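Local coordinates for protein membrane attack complex assembly inhibitor BGA71 (PDB 6FMH) that probably inhibits assembly of the complement membrane attack complex as an outer surface protein of the Lyme disease spirochaete Borreliella bavariensis, at residues Phe99-Asp110 against Met180-Lys191. Residues are numbered along the deposited sequence; the frame is centred on the assembly and turned at random.
Sequences FIYQIVASIQYD and MKENYKTLDSFK
Phe99 drives the edge of its ring at the face of Tyr184, a T-shaped pair with centroids 5.3 Å apart and planes at 88°; Phe99 CE1 sits over the middle of the tyrosine ring. In the phenylalanine CG is anti to the backbone N (chi1 173°), beside the carbonyl carbon, and this carries the ring edge over to Tyr184. Met180, its chain bent at chi2 and chi3, lays CE off-centre against the Phe99 ring in a CH-pi contact, 4.1 Å from the centroid, while Val104 CG2 covers one face of that ring. Tyr184 OH is hydrogen-bonded with Thr158 OG1 of helix 127-163.

Further along, Ile103 CD1 lies against the backbone from Tyr184 to Leu187, 3.5 Å from Leu187 N. Leu187 then straddles the next turn of helix 90-123: CD1 packs on Ile107 CG1 at 3.4 Å, and CD2 reaches Ser106 CB and the Asp110 carboxylate. Lys191 NZ bridges to Asp188 OD1 at 3.1 Å and stays 4.2 Å from Asp110 OD2, opposite charges too far apart for a salt bridge, though they may still attract; Asp110 OD1 forms a salt bridge with Lys124 NZ of the second subunit. Mostly apolar side chains join the C-terminal segment 180-191 to helix 90-123 in the all-helical fold of the Borrelia BbCRASP-1 family.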
loop_
_atom_site.group_PDB
_atom_site.type_symbol
_atom_site.label_atom_id
_atom_site.label_comp_id
_atom_site.label_asym_id
_atom_site.label_seq_id
_atom_site.Cartn_x
_atom_site.Cartn_y
_atom_site.Cartn_z
ATOM N N PHE A 99 19.705 3.738 13.803
ATOM C CA PHE A 99 19.703 4.380 12.486
ATOM C C PHE A 99 18.653 3.712 11.560
ATOM O O PHE A 99 17.920 4.384 10.859
ATOM C CB PHE A 99 21.112 4.316 11.881
ATOM C CG PHE A 99 21.182 4.796 10.485
ATOM C CD1 PHE A 99 21.269 6.148 10.216
ATOM C CD2 PHE A 99 21.112 3.892 9.413
ATOM C CE1 PHE A 99 21.317 6.604 8.890
ATOM C CE2 PHE A 99 21.141 4.349 8.100
ATOM C CZ PHE A 99 21.243 5.704 7.839
ATOM N N ILE A 100 18.633 2.393 11.566
ATOM C CA ILE A 100 17.816 1.593 10.669
ATOM C C ILE A 100 16.360 1.585 11.101
ATOM O O ILE A 100 15.482 2.006 10.367
ATOM C CB ILE A 100 18.369 0.141 10.604
ATOM C CG1 ILE A 100 19.481 0.034 9.566
ATOM C CG2 ILE A 100 17.319 -0.889 10.279
ATOM C CD1 ILE A 100 19.194 0.673 8.237
ATOM N N TYR A 101 16.116 1.105 12.317
ATOM C CA TYR A 101 14.767 0.940 12.788
ATOM C C TYR A 101 14.127 2.235 13.294
ATOM O O TYR A 101 12.943 2.391 13.176
ATOM C CB TYR A 101 14.700 -0.165 13.847
ATOM C CG TYR A 101 15.104 -1.545 13.347
ATOM C CD1 TYR A 101 14.433 -2.166 12.302
ATOM C CD2 TYR A 101 16.153 -2.238 13.945
ATOM C CE1 TYR A 101 14.808 -3.423 11.858
ATOM C CE2 TYR A 101 16.530 -3.506 13.512
ATOM C CZ TYR A 101 15.865 -4.091 12.465
ATOM O OH TYR A 101 16.271 -5.347 12.043
ATOM N N GLN A 102 14.899 3.158 13.840
ATOM C CA GLN A 102 14.324 4.335 14.453
ATOM C C GLN A 102 14.296 5.553 13.592
ATOM O O GLN A 102 13.377 6.360 13.671
ATOM C CB GLN A 102 15.085 4.648 15.731
ATOM C CG GLN A 102 14.401 5.586 16.725
ATOM C CD GLN A 102 15.439 6.193 17.669
ATOM O OE1 GLN A 102 16.241 5.447 18.223
ATOM N NE2 GLN A 102 15.468 7.527 17.823
ATOM N N ILE A 103 15.302 5.730 12.754
ATOM C CA ILE A 103 15.353 6.921 11.909
ATOM C C ILE A 103 14.860 6.626 10.503
ATOM O O ILE A 103 13.966 7.298 10.019
ATOM C CB ILE A 103 16.757 7.500 11.939
ATOM C CG1 ILE A 103 16.979 8.092 13.333
ATOM C CG2 ILE A 103 16.988 8.482 10.778
ATOM C CD1 ILE A 103 17.058 9.585 13.467
ATOM N N VAL A 104 15.494 5.667 9.827
ATOM C CA VAL A 104 15.229 5.449 8.423
ATOM C C VAL A 104 13.788 4.971 8.265
ATOM O O VAL A 104 13.041 5.441 7.410
ATOM C CB VAL A 104 16.241 4.455 7.809
ATOM C CG1 VAL A 104 15.811 4.048 6.412
ATOM C CG2 VAL A 104 17.628 5.086 7.755
ATOM N N ALA A 105 13.411 4.039 9.108
ATOM C CA ALA A 105 12.134 3.407 9.011
ATOM C C ALA A 105 10.988 4.377 9.309
ATOM O O ALA A 105 9.873 4.214 8.804
ATOM C CB ALA A 105 12.072 2.164 9.942
ATOM N N SER A 106 11.255 5.339 10.166
ATOM C CA SER A 106 10.227 6.285 10.596
ATOM C C SER A 106 10.004 7.311 9.521
ATOM O O SER A 106 8.903 7.769 9.292
ATOM C CB SER A 106 10.673 6.956 11.908
ATOM O OG SER A 106 10.772 5.956 12.956
ATOM N N ILE A 107 11.086 7.709 8.881
ATOM C CA ILE A 107 11.027 8.640 7.781
ATOM C C ILE A 107 10.112 8.051 6.736
ATOM O O ILE A 107 9.194 8.678 6.261
ATOM C CB ILE A 107 12.432 8.937 7.258
ATOM C CG1 ILE A 107 13.140 9.856 8.256
ATOM C CG2 ILE A 107 12.384 9.631 5.911
ATOM C CD1 ILE A 107 14.651 9.818 8.161
ATOM N N GLN A 108 10.318 6.784 6.448
ATOM C CA GLN A 108 9.467 6.090 5.504
ATOM C C GLN A 108 8.057 5.983 6.026
ATOM O O GLN A 108 7.109 6.233 5.275
ATOM C CB GLN A 108 9.999 4.699 5.238
ATOM C CG GLN A 108 9.568 4.057 3.918
ATOM C CD GLN A 108 9.669 4.930 2.657
ATOM O OE1 GLN A 108 10.699 5.467 2.342
ATOM N NE2 GLN A 108 8.566 5.059 1.941
ATOM N N TYR A 109 7.823 5.515 7.231
ATOM C CA TYR A 109 6.467 5.253 7.660
ATOM C C TYR A 109 5.581 6.460 7.615
ATOM O O TYR A 109 4.406 6.364 7.337
ATOM C CB TYR A 109 6.385 4.588 9.048
ATOM C CG TYR A 109 4.946 4.518 9.604
ATOM C CD1 TYR A 109 4.052 3.574 9.137
ATOM C CD2 TYR A 109 4.481 5.431 10.542
ATOM C CE1 TYR A 109 2.765 3.536 9.592
ATOM C CE2 TYR A 109 3.199 5.382 10.993
ATOM C CZ TYR A 109 2.349 4.432 10.505
ATOM O OH TYR A 109 1.071 4.334 10.917
ATOM N N ASP A 110 6.132 7.591 7.941
ATOM C CA ASP A 110 5.374 8.782 7.916
ATOM C C ASP A 110 4.768 9.001 6.575
ATOM O O ASP A 110 3.641 9.326 6.466
ATOM C CB ASP A 110 6.255 9.942 8.299
ATOM C CG ASP A 110 6.381 10.108 9.751
ATOM O OD1 ASP A 110 5.930 9.300 10.509
ATOM O OD2 ASP A 110 6.931 11.065 10.160
ATOM N N MET A 180 27.502 9.332 13.654
ATOM C CA MET A 180 26.186 8.848 13.328
ATOM C C MET A 180 25.215 9.298 14.399
ATOM O O MET A 180 24.096 9.720 14.082
ATOM C CB MET A 180 26.192 7.344 13.225
ATOM C CG MET A 180 26.942 6.792 12.022
ATOM S SD MET A 180 26.497 7.369 10.401
ATOM C CE MET A 180 24.947 6.719 10.162
ATOM N N LYS A 181 25.651 9.275 15.670
ATOM C CA LYS A 181 24.815 9.770 16.761
ATOM C C LYS A 181 24.443 11.268 16.600
ATOM O O LYS A 181 23.291 11.645 16.805
ATOM C CB LYS A 181 25.524 9.551 18.103
ATOM C CG LYS A 181 25.215 8.212 18.726
ATOM C CD LYS A 181 25.906 7.990 20.060
ATOM C CE LYS A 181 27.360 7.581 19.869
ATOM N NZ LYS A 181 28.005 7.120 21.142
ATOM N N GLU A 182 25.434 12.111 16.284
ATOM C CA GLU A 182 25.254 13.570 16.247
ATOM C C GLU A 182 24.518 14.074 14.957
ATOM O O GLU A 182 23.965 15.189 14.931
ATOM C CB GLU A 182 26.590 14.318 16.554
ATOM C CG GLU A 182 27.225 13.924 17.933
ATOM C CD GLU A 182 26.276 14.054 19.162
ATOM O OE1 GLU A 182 25.735 15.160 19.363
ATOM O OE2 GLU A 182 26.057 13.066 19.943
ATOM N N ASN A 183 24.475 13.249 13.904
ATOM C CA ASN A 183 23.859 13.672 12.651
ATOM C C ASN A 183 22.552 12.986 12.387
ATOM O O ASN A 183 21.880 13.264 11.408
ATOM C CB ASN A 183 24.840 13.432 11.526
ATOM C CG ASN A 183 26.047 14.295 11.670
ATOM O OD1 ASN A 183 26.001 15.523 11.377
ATOM N ND2 ASN A 183 27.168 13.689 12.014
ATOM N N TYR A 184 22.215 12.018 13.225
ATOM C CA TYR A 184 20.951 11.336 13.085
ATOM C C TYR A 184 20.255 11.201 14.418
ATOM O O TYR A 184 19.823 10.125 14.775
ATOM C CB TYR A 184 21.199 9.991 12.372
ATOM C CG TYR A 184 21.805 10.210 10.976
ATOM C CD1 TYR A 184 21.006 10.540 9.906
ATOM C CD2 TYR A 184 23.145 10.116 10.770
ATOM C CE1 TYR A 184 21.536 10.733 8.655
ATOM C CE2 TYR A 184 23.701 10.335 9.529
ATOM C CZ TYR A 184 22.900 10.639 8.466
ATOM O OH TYR A 184 23.467 10.817 7.196
ATOM N N LYS A 185 20.217 12.283 15.172
ATOM C CA LYS A 185 19.783 12.290 16.572
ATOM C C LYS A 185 18.365 11.848 16.711
ATOM O O LYS A 185 18.013 10.997 17.536
ATOM C CB LYS A 185 19.819 13.708 17.144
ATOM C CG LYS A 185 21.161 14.142 17.712
ATOM C CD LYS A 185 21.052 15.348 18.658
ATOM C CE LYS A 185 22.058 15.329 19.823
ATOM N NZ LYS A 185 22.567 16.700 20.184
ATOM N N THR A 186 17.560 12.437 15.852
ATOM C CA THR A 186 16.136 12.335 15.932
ATOM C C THR A 186 15.508 12.525 14.512
ATOM O O THR A 186 15.965 13.331 13.722
ATOM C CB THR A 186 15.665 13.401 16.973
ATOM O OG1 THR A 186 14.396 13.046 17.487
ATOM C CG2 THR A 186 15.575 14.780 16.398
ATOM N N LEU A 187 14.463 11.777 14.232
ATOM C CA LEU A 187 13.550 12.053 13.114
ATOM C C LEU A 187 13.188 13.558 12.961
ATOM O O LEU A 187 13.316 14.135 11.875
ATOM C CB LEU A 187 12.255 11.255 13.316
ATOM C CG LEU A 187 11.085 11.476 12.387
ATOM C CD1 LEU A 187 11.408 10.874 11.037
ATOM C CD2 LEU A 187 9.838 10.824 12.957
ATOM N N ASP A 188 12.750 14.167 14.062
ATOM C CA ASP A 188 12.280 15.559 14.065
ATOM C C ASP A 188 13.308 16.554 13.529
ATOM O O ASP A 188 12.950 17.601 13.047
ATOM C CB ASP A 188 11.897 15.976 15.488
ATOM C CG ASP A 188 10.479 15.623 15.819
ATOM O OD1 ASP A 188 9.790 14.933 14.971
ATOM O OD2 ASP A 188 10.032 16.074 16.922
ATOM N N SER A 189 14.595 16.231 13.657
ATOM C CA SER A 189 15.637 17.129 13.241
ATOM C C SER A 189 15.652 17.263 11.740
ATOM O O SER A 189 16.163 18.229 11.224
ATOM C CB SER A 189 16.986 16.595 13.712
ATOM O OG SER A 189 17.257 15.301 13.182
ATOM N N PHE A 190 15.127 16.268 11.024
ATOM C CA PHE A 190 15.100 16.324 9.557
ATOM C C PHE A 190 13.843 16.967 9.008
ATOM O O PHE A 190 13.747 17.189 7.817
ATOM C CB PHE A 190 15.271 14.945 8.977
ATOM C CG PHE A 190 16.594 14.379 9.257
ATOM C CD1 PHE A 190 17.694 14.824 8.583
ATOM C CD2 PHE A 190 16.750 13.379 10.221
ATOM C CE1 PHE A 190 18.948 14.288 8.826
ATOM C CE2 PHE A 190 18.016 12.844 10.476
ATOM C CZ PHE A 190 19.107 13.301 9.763
ATOM N N LYS A 191 12.876 17.271 9.886
ATOM C CA LYS A 191 11.637 17.944 9.474
ATOM C C LYS A 191 11.907 19.349 9.093
ATOM O O LYS A 191 12.865 19.924 9.581
ATOM C CB LYS A 191 10.615 17.904 10.568
ATOM C CG LYS A 191 9.967 16.537 10.691
ATOM C CD LYS A 191 8.967 16.451 11.775
ATOM C CE LYS A 191 8.321 15.050 11.691
ATOM N NZ LYS A 191 9.286 13.951 12.045
#